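Local coordinates for DNA replication protein DnaC (Aquifex aeolicus, PDB 3ECC), which serves as a helicase loader in the initiation of DNA replication and binds adenine nucleotide together with magnesium, at residues V28-F33 with K60-K65; T97-P102 with I126-N131; S101-L106 with S135-T140. All coordinates share one frame; numbering follows the deposited sequence.

Contact 1 of 3, residues V28-F33 with K60-K65; sequences VFVHNF and KAIYEK
The carbonyl oxygen of Ala61 is approached from two sides of the contact: within its own helix it accepts weak bonds from Glu64 N and from Lys65 N, the latter at 2.9 Å, while from the other helix the methyl CG1 of Val30 rests 3.6 Å from Ala61 O. That methyl forms no polar bond; it lies against a carbonyl already engaged in helical bonding. Val30 points at the partner helix and is buried there. With CG1 anti to its backbone nitrogen (chi1 169°), its two methyls straddle Ala61 CB, CG1 going on to Lys65 and CG2 to Ile62. Val30 CG1 touches Ala61 CB at 3.7 Å and also lies 3.8 Å from Lys65 CD, in the aliphatic part of a lysine that is bent at chi2. Val30 CG2 sits 4.0 Å from Ile62 CG1.

Ile62 carries the contact onward into two aromatic rings. Its terminal methyl, Ile62 CD1, meets the Phe29 ring at the edge, near the ring plane, 4.2 Å from Phe29 CE2, yet stands over the centre of one face of the Phe33 ring. The other branch, Ile62 CG2, lies 4.0 Å from Phe33 CD2, so both ends of the isoleucine touch that ring. After helix 17-31 ends, with Asn32 leaving helical geometry, the extended backbone of Phe33 sets its ring against Ile62. Beyond the two segments, Phe33 also packs on Val103 and Ser135, and Ala61 on Leu9.

No hydrogen bond joins the two segments, though just beyond them Lys66 NZ bonds to His31 O. Between the segments cohesion is therefore apolar, resting on dispersion and the burial of Val30, Ala61, Ile62 and Phe33, with Lys65 contributing its methylenes rather than its charge.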
ATOM      1  N   VAL A  28     -12.646  -4.521  10.511  1.00 48.83           N
ATOM      2  CA  VAL A  28     -13.858  -3.941   9.944  1.00 48.71           C
ATOM      3  C   VAL A  28     -13.750  -3.875   8.426  1.00 49.17           C
ATOM      4  O   VAL A  28     -14.681  -4.253   7.719  1.00 49.34           O
ATOM      5  CB  VAL A  28     -14.118  -2.529  10.498  1.00 48.49           C
ATOM      6  CG1 VAL A  28     -15.208  -1.838   9.706  1.00 48.30           C
ATOM      7  CG2 VAL A  28     -14.486  -2.592  11.961  1.00 48.07           C
ATOM      8  N   PHE A  29     -12.599  -3.408   7.937  1.00 49.81           N
ATOM      9  CA  PHE A  29     -12.338  -3.261   6.497  1.00 50.20           C
ATOM     10  C   PHE A  29     -12.464  -4.601   5.767  1.00 50.88           C
ATOM     11  O   PHE A  29     -13.269  -4.737   4.842  1.00 50.99           O
ATOM     12  CB  PHE A  29     -10.941  -2.638   6.262  1.00 49.99           C
ATOM     13  CG  PHE A  29     -10.572  -2.494   4.803  1.00 48.86           C
ATOM     14  CD1 PHE A  29     -10.906  -1.345   4.095  1.00 47.78           C
ATOM     15  CD2 PHE A  29      -9.900  -3.511   4.140  1.00 47.78           C
ATOM     16  CE1 PHE A  29     -10.582  -1.219   2.750  1.00 47.41           C
ATOM     17  CE2 PHE A  29      -9.568  -3.389   2.792  1.00 47.58           C
ATOM     18  CZ  PHE A  29      -9.907  -2.242   2.100  1.00 47.14           C
ATOM     19  N   VAL A  30     -11.684  -5.589   6.211  1.00 51.81           N
ATOM     20  CA  VAL A  30     -11.687  -6.946   5.641  1.00 52.56           C
ATOM     21  C   VAL A  30     -13.072  -7.574   5.666  1.00 53.32           C
ATOM     22  O   VAL A  30     -13.458  -8.310   4.750  1.00 53.53           O
ATOM     23  CB  VAL A  30     -10.721  -7.872   6.408  1.00 52.49           C
ATOM     24  CG1 VAL A  30     -10.930  -9.328   6.002  1.00 52.67           C
ATOM     25  CG2 VAL A  30      -9.277  -7.445   6.180  1.00 52.35           C
ATOM     26  N   HIS A  31     -13.825  -7.273   6.715  1.00 54.12           N
ATOM     27  CA  HIS A  31     -15.170  -7.792   6.851  1.00 55.12           C
ATOM     28  C   HIS A  31     -16.145  -7.152   5.850  1.00 55.37           C
ATOM     29  O   HIS A  31     -17.006  -7.837   5.291  1.00 56.03           O
ATOM     30  CB  HIS A  31     -15.674  -7.607   8.285  1.00 55.26           C
ATOM     31  CG  HIS A  31     -16.981  -8.280   8.551  1.00 56.40           C
ATOM     32  ND1 HIS A  31     -18.128  -7.581   8.868  1.00 57.14           N
ATOM     33  CD2 HIS A  31     -17.333  -9.588   8.516  1.00 57.14           C
ATOM     34  CE1 HIS A  31     -19.126  -8.432   9.029  1.00 57.38           C
ATOM     35  NE2 HIS A  31     -18.670  -9.656   8.823  1.00 57.53           N
ATOM     36  N   ASN A  32     -15.990  -5.853   5.610  1.00 55.13           N
ATOM     37  CA  ASN A  32     -16.919  -5.121   4.757  1.00 54.92           C
ATOM     38  C   ASN A  32     -16.430  -4.943   3.340  1.00 54.64           C
ATOM     39  O   ASN A  32     -16.863  -4.026   2.649  1.00 54.59           O
ATOM     40  CB  ASN A  32     -17.206  -3.750   5.358  1.00 55.20           C
ATOM     41  CG  ASN A  32     -18.055  -3.833   6.595  1.00 55.80           C
ATOM     42  OD1 ASN A  32     -18.595  -4.893   6.915  1.00 57.22           O
ATOM     43  ND2 ASN A  32     -18.190  -2.714   7.302  1.00 55.52           N
ATOM     44  N   PHE A  33     -15.533  -5.821   2.906  1.00 54.28           N
ATOM     45  CA  PHE A  33     -14.793  -5.612   1.672  1.00 53.72           C
ATOM     46  C   PHE A  33     -15.569  -5.976   0.400  1.00 53.78           C
ATOM     47  O   PHE A  33     -15.910  -7.142   0.165  1.00 54.11           O
ATOM     48  CB  PHE A  33     -13.466  -6.367   1.725  1.00 53.38           C
ATOM     49  CG  PHE A  33     -12.548  -6.058   0.577  1.00 52.95           C
ATOM     50  CD1 PHE A  33     -11.826  -4.867   0.543  1.00 52.01           C
ATOM     51  CD2 PHE A  33     -12.411  -6.952  -0.470  1.00 51.81           C
ATOM     52  CE1 PHE A  33     -10.984  -4.575  -0.513  1.00 50.85           C
ATOM     53  CE2 PHE A  33     -11.564  -6.666  -1.529  1.00 51.55           C
ATOM     54  CZ  PHE A  33     -10.850  -5.474  -1.547  1.00 50.85           C
ATOM     55  N   LYS A  60      -4.027 -11.284   3.332  1.00 49.86           N
ATOM     56  CA  LYS A  60      -4.376 -12.672   3.642  1.00 50.89           C
ATOM     57  C   LYS A  60      -5.796 -12.782   4.189  1.00 51.61           C
ATOM     58  O   LYS A  60      -6.556 -13.669   3.788  1.00 51.49           O
ATOM     59  CB  LYS A  60      -3.398 -13.248   4.667  1.00 50.90           C
ATOM     60  CG  LYS A  60      -2.243 -14.029   4.084  1.00 51.15           C
ATOM     61  CD  LYS A  60      -1.212 -14.367   5.167  1.00 52.63           C
ATOM     62  CE  LYS A  60      -1.815 -15.192   6.320  1.00 53.50           C
ATOM     63  NZ  LYS A  60      -2.178 -16.603   5.938  1.00 54.15           N
ATOM     64  N   ALA A  61      -6.148 -11.874   5.099  1.00 52.44           N
ATOM     65  CA  ALA A  61      -7.465 -11.875   5.720  1.00 53.21           C
ATOM     66  C   ALA A  61      -8.568 -11.736   4.675  1.00 53.97           C
ATOM     67  O   ALA A  61      -9.577 -12.435   4.733  1.00 54.08           O
ATOM     68  CB  ALA A  61      -7.565 -10.771   6.758  1.00 53.17           C
ATOM     69  N   ILE A  62      -8.361 -10.844   3.710  1.00 54.99           N
ATOM     70  CA  ILE A  62      -9.281 -10.695   2.587  1.00 55.98           C
ATOM     71  C   ILE A  62      -9.427 -12.022   1.853  1.00 57.23           C
ATOM     72  O   ILE A  62     -10.539 -12.478   1.595  1.00 57.30           O
ATOM     73  CB  ILE A  62      -8.801  -9.602   1.610  1.00 55.63           C
ATOM     74  CG1 ILE A  62      -8.948  -8.224   2.253  1.00 54.88           C
ATOM     75  CG2 ILE A  62      -9.578  -9.668   0.296  1.00 55.41           C
ATOM     76  CD1 ILE A  62      -8.150  -7.153   1.582  1.00 54.54           C
ATOM     77  N   TYR A  63      -8.295 -12.656   1.562  1.00 58.63           N
ATOM     78  CA  TYR A  63      -8.281 -13.924   0.848  1.00 60.20           C
ATOM     79  C   TYR A  63      -8.893 -15.087   1.649  1.00 60.83           C
ATOM     80  O   TYR A  63      -9.459 -16.017   1.071  1.00 61.01           O
ATOM     81  CB  TYR A  63      -6.854 -14.271   0.422  1.00 60.37           C
ATOM     82  CG  TYR A  63      -6.659 -15.734   0.111  1.00 62.28           C
ATOM     83  CD1 TYR A  63      -7.049 -16.259  -1.118  1.00 63.37           C
ATOM     84  CD2 TYR A  63      -6.108 -16.600   1.057  1.00 63.97           C
ATOM     85  CE1 TYR A  63      -6.881 -17.603  -1.410  1.00 64.50           C
ATOM     86  CE2 TYR A  63      -5.942 -17.951   0.777  1.00 65.04           C
ATOM     87  CZ  TYR A  63      -6.331 -18.444  -0.459  1.00 65.25           C
ATOM     88  OH  TYR A  63      -6.170 -19.779  -0.746  1.00 66.74           O
ATOM     89  N   GLU A  64      -8.782 -15.040   2.971  1.00 61.72           N
ATOM     90  CA  GLU A  64      -9.281 -16.136   3.807  1.00 62.53           C
ATOM     91  C   GLU A  64     -10.727 -15.936   4.246  1.00 62.73           C
ATOM     92  O   GLU A  64     -11.356 -16.873   4.729  1.00 63.07           O
ATOM     93  CB  GLU A  64      -8.366 -16.383   5.020  1.00 62.65           C
ATOM     94  CG  GLU A  64      -8.484 -15.349   6.146  1.00 64.38           C
ATOM     95  CD  GLU A  64      -7.353 -15.455   7.181  1.00 66.69           C
ATOM     96  OE1 GLU A  64      -6.755 -16.549   7.307  1.00 67.71           O
ATOM     97  OE2 GLU A  64      -7.068 -14.444   7.871  1.00 67.07           O
ATOM     98  N   LYS A  65     -11.255 -14.724   4.065  1.00 62.99           N
ATOM     99  CA  LYS A  65     -12.651 -14.420   4.428  1.00 63.37           C
ATOM    100  C   LYS A  65     -13.523 -14.066   3.222  1.00 63.34           C
ATOM    101  O   LYS A  65     -14.755 -14.166   3.291  1.00 63.36           O
ATOM    102  CB  LYS A  65     -12.724 -13.291   5.465  1.00 63.52           C
ATOM    103  CG  LYS A  65     -12.467 -13.740   6.894  1.00 64.87           C
ATOM    104  CD  LYS A  65     -11.687 -12.685   7.670  1.00 66.66           C
ATOM    105  CE  LYS A  65     -11.133 -13.258   8.978  1.00 67.74           C
ATOM    106  NZ  LYS A  65     -10.267 -12.275   9.698  1.00 68.01           N
TER

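Contact 2 of 3, residues T97-P102 with I126-N131; sequences TVLNSP and ITYRYN
In the P-loop ATPase fold, the end of helix 93-99 and the turn that leads from it into strand 104-107 meet the last turns of helix 116-131, and Arg129 and Tyr128 of the latter reach Leu99, Asn100 and Ser101. Bent at chi3 (74°), Arg129 presents its guanidinium end-on to one carbonyl: Arg129 NH1 lies 2.9 Å and Arg129 NH2 2.8 Å from Ser101 O, which is near the guanidinium plane. NH1 uses a lone pair in the carbonyl plane, whereas NH2 comes from above that plane. Arg129 NH2 also bonds to Ser135 O. Arg129 NH1 also makes a weak bond to Leu99 O (2.8 Å), one of the carbonyls at the helix end, where the positive charge would probably suit the helix dipole.

Alongside, Tyr128 OH donates to Asn100 OD1 at 2.6 Å, the amide and ring planes standing 61° apart. Leu99 crosses the tyrosine at about a right angle, with its CG over the rim of one ring face and Leu99 CB 3.6 Å from Tyr128 CE2.

Around this junction, Val98 and Arg129 pack on Leu104 of strand 104-107 and Val98 also on Phe73 of strand 71-74, while Ile126 and Tyr130 turn to helix 164-173.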
ATOM      1  N   THR A  97      -2.548  -7.649 -15.193  1.00 62.80           N
ATOM      2  CA  THR A  97      -2.845  -8.375 -13.967  1.00 62.03           C
ATOM      3  C   THR A  97      -2.574  -7.510 -12.748  1.00 61.45           C
ATOM      4  O   THR A  97      -3.283  -7.614 -11.744  1.00 61.92           O
ATOM      5  CB  THR A  97      -2.021  -9.663 -13.853  1.00 62.12           C
ATOM      6  OG1 THR A  97      -0.664  -9.386 -14.224  1.00 62.04           O
ATOM      7  CG2 THR A  97      -2.593 -10.751 -14.762  1.00 62.16           C
ATOM      8  N   VAL A  98      -1.560  -6.649 -12.847  1.00 60.15           N
ATOM      9  CA  VAL A  98      -1.252  -5.695 -11.786  1.00 58.93           C
ATOM     10  C   VAL A  98      -2.291  -4.577 -11.737  1.00 58.16           C
ATOM     11  O   VAL A  98      -2.908  -4.349 -10.697  1.00 58.16           O
ATOM     12  CB  VAL A  98       0.171  -5.094 -11.937  1.00 58.92           C
ATOM     13  CG1 VAL A  98       0.354  -3.905 -11.002  1.00 58.42           C
ATOM     14  CG2 VAL A  98       1.224  -6.150 -11.666  1.00 58.74           C
ATOM     15  N   LEU A  99      -2.506  -3.909 -12.869  1.00 57.07           N
ATOM     16  CA  LEU A  99      -3.466  -2.804 -12.943  1.00 56.02           C
ATOM     17  C   LEU A  99      -4.891  -3.245 -12.614  1.00 55.46           C
ATOM     18  O   LEU A  99      -5.592  -2.572 -11.869  1.00 55.45           O
ATOM     19  CB  LEU A  99      -3.438  -2.144 -14.331  1.00 55.96           C
ATOM     20  CG  LEU A  99      -2.220  -1.315 -14.758  1.00 55.39           C
ATOM     21  CD1 LEU A  99      -2.339  -0.931 -16.227  1.00 54.60           C
ATOM     22  CD2 LEU A  99      -2.028  -0.081 -13.882  1.00 54.51           C
ATOM     23  N   ASN A 100      -5.305  -4.385 -13.156  1.00 54.89           N
ATOM     24  CA  ASN A 100      -6.676  -4.860 -12.979  1.00 54.36           C
ATOM     25  C   ASN A 100      -6.877  -5.759 -11.759  1.00 53.81           C
ATOM     26  O   ASN A 100      -7.948  -6.325 -11.571  1.00 53.80           O
ATOM     27  CB  ASN A 100      -7.177  -5.540 -14.261  1.00 54.18           C
ATOM     28  CG  ASN A 100      -7.481  -4.537 -15.371  1.00 54.25           C
ATOM     29  OD1 ASN A 100      -8.124  -3.512 -15.137  1.00 53.39           O
ATOM     30  ND2 ASN A 100      -7.026  -4.834 -16.587  1.00 54.55           N
ATOM     31  N   SER A 101      -5.848  -5.865 -10.927  1.00 53.11           N
ATOM     32  CA  SER A 101      -5.917  -6.681  -9.725  1.00 52.54           C
ATOM     33  C   SER A 101      -6.938  -6.147  -8.721  1.00 52.11           C
ATOM     34  O   SER A 101      -7.008  -4.943  -8.472  1.00 51.83           O
ATOM     35  CB  SER A 101      -4.546  -6.772  -9.063  1.00 52.63           C
ATOM     36  OG  SER A 101      -4.567  -7.718  -8.010  1.00 53.46           O
ATOM     37  N   PRO A 102      -7.719  -7.059  -8.119  1.00 51.81           N
ATOM     38  CA  PRO A 102      -8.738  -6.707  -7.127  1.00 51.34           C
ATOM     39  C   PRO A 102      -8.147  -6.112  -5.851  1.00 50.94           C
ATOM     40  O   PRO A 102      -8.758  -5.234  -5.242  1.00 50.96           O
ATOM     41  CB  PRO A 102      -9.418  -8.052  -6.828  1.00 51.35           C
ATOM     42  CG  PRO A 102      -8.433  -9.090  -7.261  1.00 51.50           C
ATOM     43  CD  PRO A 102      -7.744  -8.498  -8.444  1.00 51.80           C
ATOM     44  N   ILE A 126      -1.610   4.262 -10.111  1.00 41.30           N
ATOM     45  CA  ILE A 126      -2.518   4.830  -9.125  1.00 41.07           C
ATOM     46  C   ILE A 126      -3.730   5.544  -9.754  1.00 41.39           C
ATOM     47  O   ILE A 126      -4.858   5.438  -9.252  1.00 41.53           O
ATOM     48  CB  ILE A 126      -1.763   5.751  -8.151  1.00 40.84           C
ATOM     49  CG1 ILE A 126      -0.984   4.889  -7.158  1.00 40.73           C
ATOM     50  CG2 ILE A 126      -2.725   6.674  -7.420  1.00 39.61           C
ATOM     51  CD1 ILE A 126       0.234   5.545  -6.602  1.00 41.62           C
ATOM     52  N   THR A 127      -3.505   6.253 -10.852  1.00 41.21           N
ATOM     53  CA  THR A 127      -4.601   6.907 -11.568  1.00 41.46           C
ATOM     54  C   THR A 127      -5.566   5.865 -12.169  1.00 41.27           C
ATOM     55  O   THR A 127      -6.787   6.029 -12.134  1.00 41.04           O
ATOM     56  CB  THR A 127      -4.057   7.863 -12.652  1.00 41.18           C
ATOM     57  OG1 THR A 127      -3.213   8.834 -12.029  1.00 41.39           O
ATOM     58  CG2 THR A 127      -5.171   8.569 -13.361  1.00 41.59           C
ATOM     59  N   TYR A 128      -5.005   4.785 -12.697  1.00 41.35           N
ATOM     60  CA  TYR A 128      -5.803   3.696 -13.237  1.00 41.52           C
ATOM     61  C   TYR A 128      -6.679   3.067 -12.155  1.00 41.53           C
ATOM     62  O   TYR A 128      -7.886   2.886 -12.349  1.00 41.77           O
ATOM     63  CB  TYR A 128      -4.893   2.642 -13.850  1.00 41.54           C
ATOM     64  CG  TYR A 128      -5.619   1.570 -14.606  1.00 42.72           C
ATOM     65  CD1 TYR A 128      -5.910   1.721 -15.967  1.00 43.66           C
ATOM     66  CD2 TYR A 128      -6.012   0.397 -13.972  1.00 43.95           C
ATOM     67  CE1 TYR A 128      -6.583   0.728 -16.671  1.00 44.27           C
ATOM     68  CE2 TYR A 128      -6.684  -0.602 -14.664  1.00 44.60           C
ATOM     69  CZ  TYR A 128      -6.969  -0.436 -16.012  1.00 44.07           C
ATOM     70  OH  TYR A 128      -7.633  -1.430 -16.691  1.00 43.59           O
ATOM     71  N   ARG A 129      -6.072   2.770 -11.010  1.00 41.17           N
ATOM     72  CA  ARG A 129      -6.772   2.124  -9.902  1.00 41.06           C
ATOM     73  C   ARG A 129      -7.706   3.084  -9.184  1.00 41.24           C
ATOM     74  O   ARG A 129      -8.670   2.654  -8.560  1.00 41.54           O
ATOM     75  CB  ARG A 129      -5.771   1.499  -8.927  1.00 40.81           C
ATOM     76  CG  ARG A 129      -4.987   0.341  -9.543  1.00 39.98           C
ATOM     77  CD  ARG A 129      -4.012  -0.299  -8.570  1.00 39.33           C
ATOM     78  NE  ARG A 129      -4.693  -1.130  -7.574  1.00 38.68           N
ATOM     79  CZ  ARG A 129      -5.244  -2.312  -7.836  1.00 37.78           C
ATOM     80  NH1 ARG A 129      -5.200  -2.808  -9.066  1.00 35.96           N
ATOM     81  NH2 ARG A 129      -5.860  -2.990  -6.871  1.00 37.11           N
ATOM     82  N   TYR A 130      -7.421   4.381  -9.286  1.00 41.44           N
ATOM     83  CA  TYR A 130      -8.353   5.439  -8.858  1.00 41.85           C
ATOM     84  C   TYR A 130      -9.580   5.521  -9.778  1.00 42.27           C
ATOM     85  O   TYR A 130     -10.714   5.586  -9.306  1.00 42.59           O
ATOM     86  CB  TYR A 130      -7.642   6.799  -8.820  1.00 41.68           C
ATOM     87  CG  TYR A 130      -8.525   7.977  -8.455  1.00 42.04           C
ATOM     88  CD1 TYR A 130      -8.894   8.210  -7.135  1.00 42.96           C
ATOM     89  CD2 TYR A 130      -8.971   8.872  -9.426  1.00 41.80           C
ATOM     90  CE1 TYR A 130      -9.697   9.292  -6.791  1.00 42.43           C
ATOM     91  CE2 TYR A 130      -9.776   9.956  -9.090  1.00 41.14           C
ATOM     92  CZ  TYR A 130     -10.133  10.159  -7.773  1.00 41.94           C
ATOM     93  OH  TYR A 130     -10.931  11.224  -7.429  1.00 41.97           O
ATOM     94  N   ASN A 131      -9.352   5.520 -11.087  1.00 42.56           N
ATOM     95  CA  ASN A 131     -10.453   5.651 -12.046  1.00 43.14           C
ATOM     96  C   ASN A 131     -11.346   4.415 -12.131  1.00 43.49           C
ATOM     97  O   ASN A 131     -12.557   4.525 -12.350  1.00 43.54           O
ATOM     98  CB  ASN A 131      -9.922   6.004 -13.438  1.00 42.95           C
ATOM     99  CG  ASN A 131      -9.221   7.343 -13.470  1.00 42.45           C
ATOM    100  OD1 ASN A 131      -9.559   8.256 -12.713  1.00 41.55           O
ATOM    101  ND2 ASN A 131      -8.227   7.464 -14.340  1.00 41.92           N
TER

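Contact 3 of 3, residues S101-L106 with S135-T140; sequences SPVLVL and STIITT
A chi1 of 35° places the hydroxyl of Ser135 between its own backbone nitrogen and carbonyl carbon, and from there Ser135 OG donates to Pro102 O at 2.7 Å, nearly in line with the C=O bond (174°). With an alanine here the Pro102 carbonyl would probably lose this donor, leaving the turn before strand 104-107 less firmly tied to the start of its neighbour. Ser135 O, besides a weak bond from Leu104 N, accepts a hydrogen bond from Arg129 NH2.

From this point the two strands run parallel, the axes of 104-106 and 136-140 inclined by 18°, with alternating backbone bonds. Ile137 N donates to Leu104 O at 2.7 Å, Leu106 N to Ile137 O at 2.9 Å, and Thr139 N to Leu106 O at 3.2 Å, so Ile137 is gripped through both its N-H and its carbonyl. Leu104, Thr136, Leu106 and Ile138 line one face, where Leu106 CB lies 4.3 Å from Ile138 CG1; Val105 and Ile137 occupy the other and pack on helix 51-65.

Thr139 OG1 is hydrogen-bonded to Asp107 OD2 and Asp108 N, just beyond the first segment. The pair forms the adjacent strands of a beta-alpha-beta crossover through helix 116-131, in the strand order 2-3-4-1-5 of AAA+ ATPases, with acidic residues at the strand end as in a Walker B motif.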
ATOM      1  N   SER A 101      -5.848  -5.865 -10.927  1.00 53.11           N
ATOM      2  CA  SER A 101      -5.917  -6.681  -9.725  1.00 52.54           C
ATOM      3  C   SER A 101      -6.938  -6.147  -8.721  1.00 52.11           C
ATOM      4  O   SER A 101      -7.008  -4.943  -8.472  1.00 51.83           O
ATOM      5  CB  SER A 101      -4.546  -6.772  -9.063  1.00 52.63           C
ATOM      6  OG  SER A 101      -4.567  -7.718  -8.010  1.00 53.46           O
ATOM      7  N   PRO A 102      -7.719  -7.059  -8.119  1.00 51.81           N
ATOM      8  CA  PRO A 102      -8.738  -6.707  -7.127  1.00 51.34           C
ATOM      9  C   PRO A 102      -8.147  -6.112  -5.851  1.00 50.94           C
ATOM     10  O   PRO A 102      -8.758  -5.234  -5.242  1.00 50.96           O
ATOM     11  CB  PRO A 102      -9.418  -8.052  -6.828  1.00 51.35           C
ATOM     12  CG  PRO A 102      -8.433  -9.090  -7.261  1.00 51.50           C
ATOM     13  CD  PRO A 102      -7.744  -8.498  -8.444  1.00 51.80           C
ATOM     14  N   VAL A 103      -6.978  -6.599  -5.446  1.00 50.57           N
ATOM     15  CA  VAL A 103      -6.264  -6.043  -4.297  1.00 50.25           C
ATOM     16  C   VAL A 103      -4.785  -5.947  -4.632  1.00 49.71           C
ATOM     17  O   VAL A 103      -4.188  -6.914  -5.094  1.00 49.70           O
ATOM     18  CB  VAL A 103      -6.427  -6.919  -3.032  1.00 50.39           C
ATOM     19  CG1 VAL A 103      -5.564  -6.387  -1.900  1.00 51.08           C
ATOM     20  CG2 VAL A 103      -7.869  -6.967  -2.593  1.00 50.68           C
ATOM     21  N   LEU A 104      -4.202  -4.775  -4.416  1.00 49.20           N
ATOM     22  CA  LEU A 104      -2.786  -4.577  -4.671  1.00 48.73           C
ATOM     23  C   LEU A 104      -2.120  -3.894  -3.488  1.00 48.65           C
ATOM     24  O   LEU A 104      -2.643  -2.922  -2.939  1.00 48.45           O
ATOM     25  CB  LEU A 104      -2.567  -3.762  -5.952  1.00 48.70           C
ATOM     26  CG  LEU A 104      -1.121  -3.578  -6.448  1.00 48.49           C
ATOM     27  CD1 LEU A 104      -0.549  -4.866  -7.043  1.00 48.08           C
ATOM     28  CD2 LEU A 104      -1.046  -2.451  -7.461  1.00 47.37           C
ATOM     29  N   VAL A 105      -0.968  -4.427  -3.088  1.00 48.38           N
ATOM     30  CA  VAL A 105      -0.160  -3.812  -2.056  1.00 47.99           C
ATOM     31  C   VAL A 105       1.054  -3.171  -2.702  1.00 47.96           C
ATOM     32  O   VAL A 105       1.862  -3.855  -3.334  1.00 48.05           O
ATOM     33  CB  VAL A 105       0.315  -4.840  -1.003  1.00 48.07           C
ATOM     34  CG1 VAL A 105       0.926  -4.126   0.204  1.00 47.39           C
ATOM     35  CG2 VAL A 105      -0.827  -5.739  -0.576  1.00 47.89           C
ATOM     36  N   LEU A 106       1.165  -1.854  -2.562  1.00 47.79           N
ATOM     37  CA  LEU A 106       2.391  -1.147  -2.908  1.00 47.95           C
ATOM     38  C   LEU A 106       3.174  -0.844  -1.633  1.00 48.48           C
ATOM     39  O   LEU A 106       2.832   0.080  -0.891  1.00 48.39           O
ATOM     40  CB  LEU A 106       2.083   0.151  -3.664  1.00 47.63           C
ATOM     41  CG  LEU A 106       1.313   0.070  -4.984  1.00 46.56           C
ATOM     42  CD1 LEU A 106       1.137   1.452  -5.572  1.00 44.92           C
ATOM     43  CD2 LEU A 106       2.008  -0.845  -5.974  1.00 46.00           C
ATOM     44  N   SER A 135      -9.205  -1.455  -5.465  1.00 46.72           N
ATOM     45  CA  SER A 135      -8.732  -1.264  -4.090  1.00 47.40           C
ATOM     46  C   SER A 135      -7.255  -1.564  -3.963  1.00 47.54           C
ATOM     47  O   SER A 135      -6.769  -2.580  -4.457  1.00 47.31           O
ATOM     48  CB  SER A 135      -9.527  -2.119  -3.110  1.00 47.60           C
ATOM     49  OG  SER A 135      -9.880  -3.362  -3.701  1.00 48.93           O
ATOM     50  N   THR A 136      -6.544  -0.662  -3.298  1.00 47.78           N
ATOM     51  CA  THR A 136      -5.098  -0.736  -3.229  1.00 47.83           C
ATOM     52  C   THR A 136      -4.581  -0.298  -1.864  1.00 47.86           C
ATOM     53  O   THR A 136      -4.960   0.756  -1.346  1.00 47.91           O
ATOM     54  CB  THR A 136      -4.422   0.081  -4.370  1.00 47.92           C
ATOM     55  OG1 THR A 136      -3.109   0.481  -3.965  1.00 48.48           O
ATOM     56  CG2 THR A 136      -5.226   1.319  -4.705  1.00 48.06           C
ATOM     57  N   ILE A 137      -3.720  -1.125  -1.282  1.00 47.93           N
ATOM     58  CA  ILE A 137      -3.152  -0.846   0.027  1.00 47.89           C
ATOM     59  C   ILE A 137      -1.714  -0.365  -0.101  1.00 47.98           C
ATOM     60  O   ILE A 137      -0.941  -0.887  -0.898  1.00 47.76           O
ATOM     61  CB  ILE A 137      -3.227  -2.082   0.944  1.00 47.93           C
ATOM     62  CG1 ILE A 137      -4.683  -2.542   1.084  1.00 47.80           C
ATOM     63  CG2 ILE A 137      -2.609  -1.773   2.310  1.00 47.90           C
ATOM     64  CD1 ILE A 137      -4.852  -3.929   1.692  1.00 48.08           C
ATOM     65  N   ILE A 138      -1.366   0.642   0.685  1.00 48.52           N
ATOM     66  CA  ILE A 138      -0.061   1.278   0.580  1.00 49.24           C
ATOM     67  C   ILE A 138       0.587   1.348   1.952  1.00 50.15           C
ATOM     68  O   ILE A 138      -0.082   1.601   2.945  1.00 50.23           O
ATOM     69  CB  ILE A 138      -0.192   2.717   0.009  1.00 48.92           C
ATOM     70  CG1 ILE A 138      -0.655   2.690  -1.448  1.00 47.40           C
ATOM     71  CG2 ILE A 138       1.122   3.489   0.159  1.00 49.36           C
ATOM     72  CD1 ILE A 138      -1.271   3.983  -1.909  1.00 44.16           C
ATOM     73  N   THR A 139       1.885   1.086   2.011  1.00 51.52           N
ATOM     74  CA  THR A 139       2.668   1.417   3.199  1.00 53.09           C
ATOM     75  C   THR A 139       3.755   2.392   2.800  1.00 54.61           C
ATOM     76  O   THR A 139       4.366   2.260   1.738  1.00 54.60           O
ATOM     77  CB  THR A 139       3.292   0.179   3.889  1.00 52.71           C
ATOM     78  OG1 THR A 139       4.439  -0.271   3.158  1.00 52.60           O
ATOM     79  CG2 THR A 139       2.279  -0.949   3.994  1.00 52.52           C
ATOM     80  N   THR A 140       3.979   3.390   3.641  1.00 56.60           N
ATOM     81  CA  THR A 140       4.892   4.460   3.301  1.00 58.85           C
ATOM     82  C   THR A 140       5.625   4.985   4.531  1.00 60.95           C
ATOM     83  O   THR A 140       5.146   4.863   5.665  1.00 61.06           O
ATOM     84  CB  THR A 140       4.159   5.624   2.563  1.00 58.57           C
ATOM     85  OG1 THR A 140       5.114   6.601   2.132  1.00 57.84           O
ATOM     86  CG2 THR A 140       3.114   6.280   3.467  1.00 58.29           C
TER

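Overall arrangement
Contact 3 lies in the sheet, its centre about 4 Å from that of the chain, with contacts 1 and 2 beside it. Contacts 2 and 3 share Ser101 and Pro102, their centres about 9 Å apart, and the Arg129 NH2 to Ser135 O bond (2.6 Å) joins the two. Contact 1 lies about 14 Å from contact 3, centre to centre, yet touches it through Phe33 CZ, 3.5 Å from Val103 CG2. Of the three, contact 3 comes nearest the nucleotide and magnesium site: the side chain of Thr139 is about 4 Å from magnesium and about 5 Å from beryllium trifluoride. In contact 1, the side chain of Ala61 is about 10 Å from that of ADP-binding Tyr12.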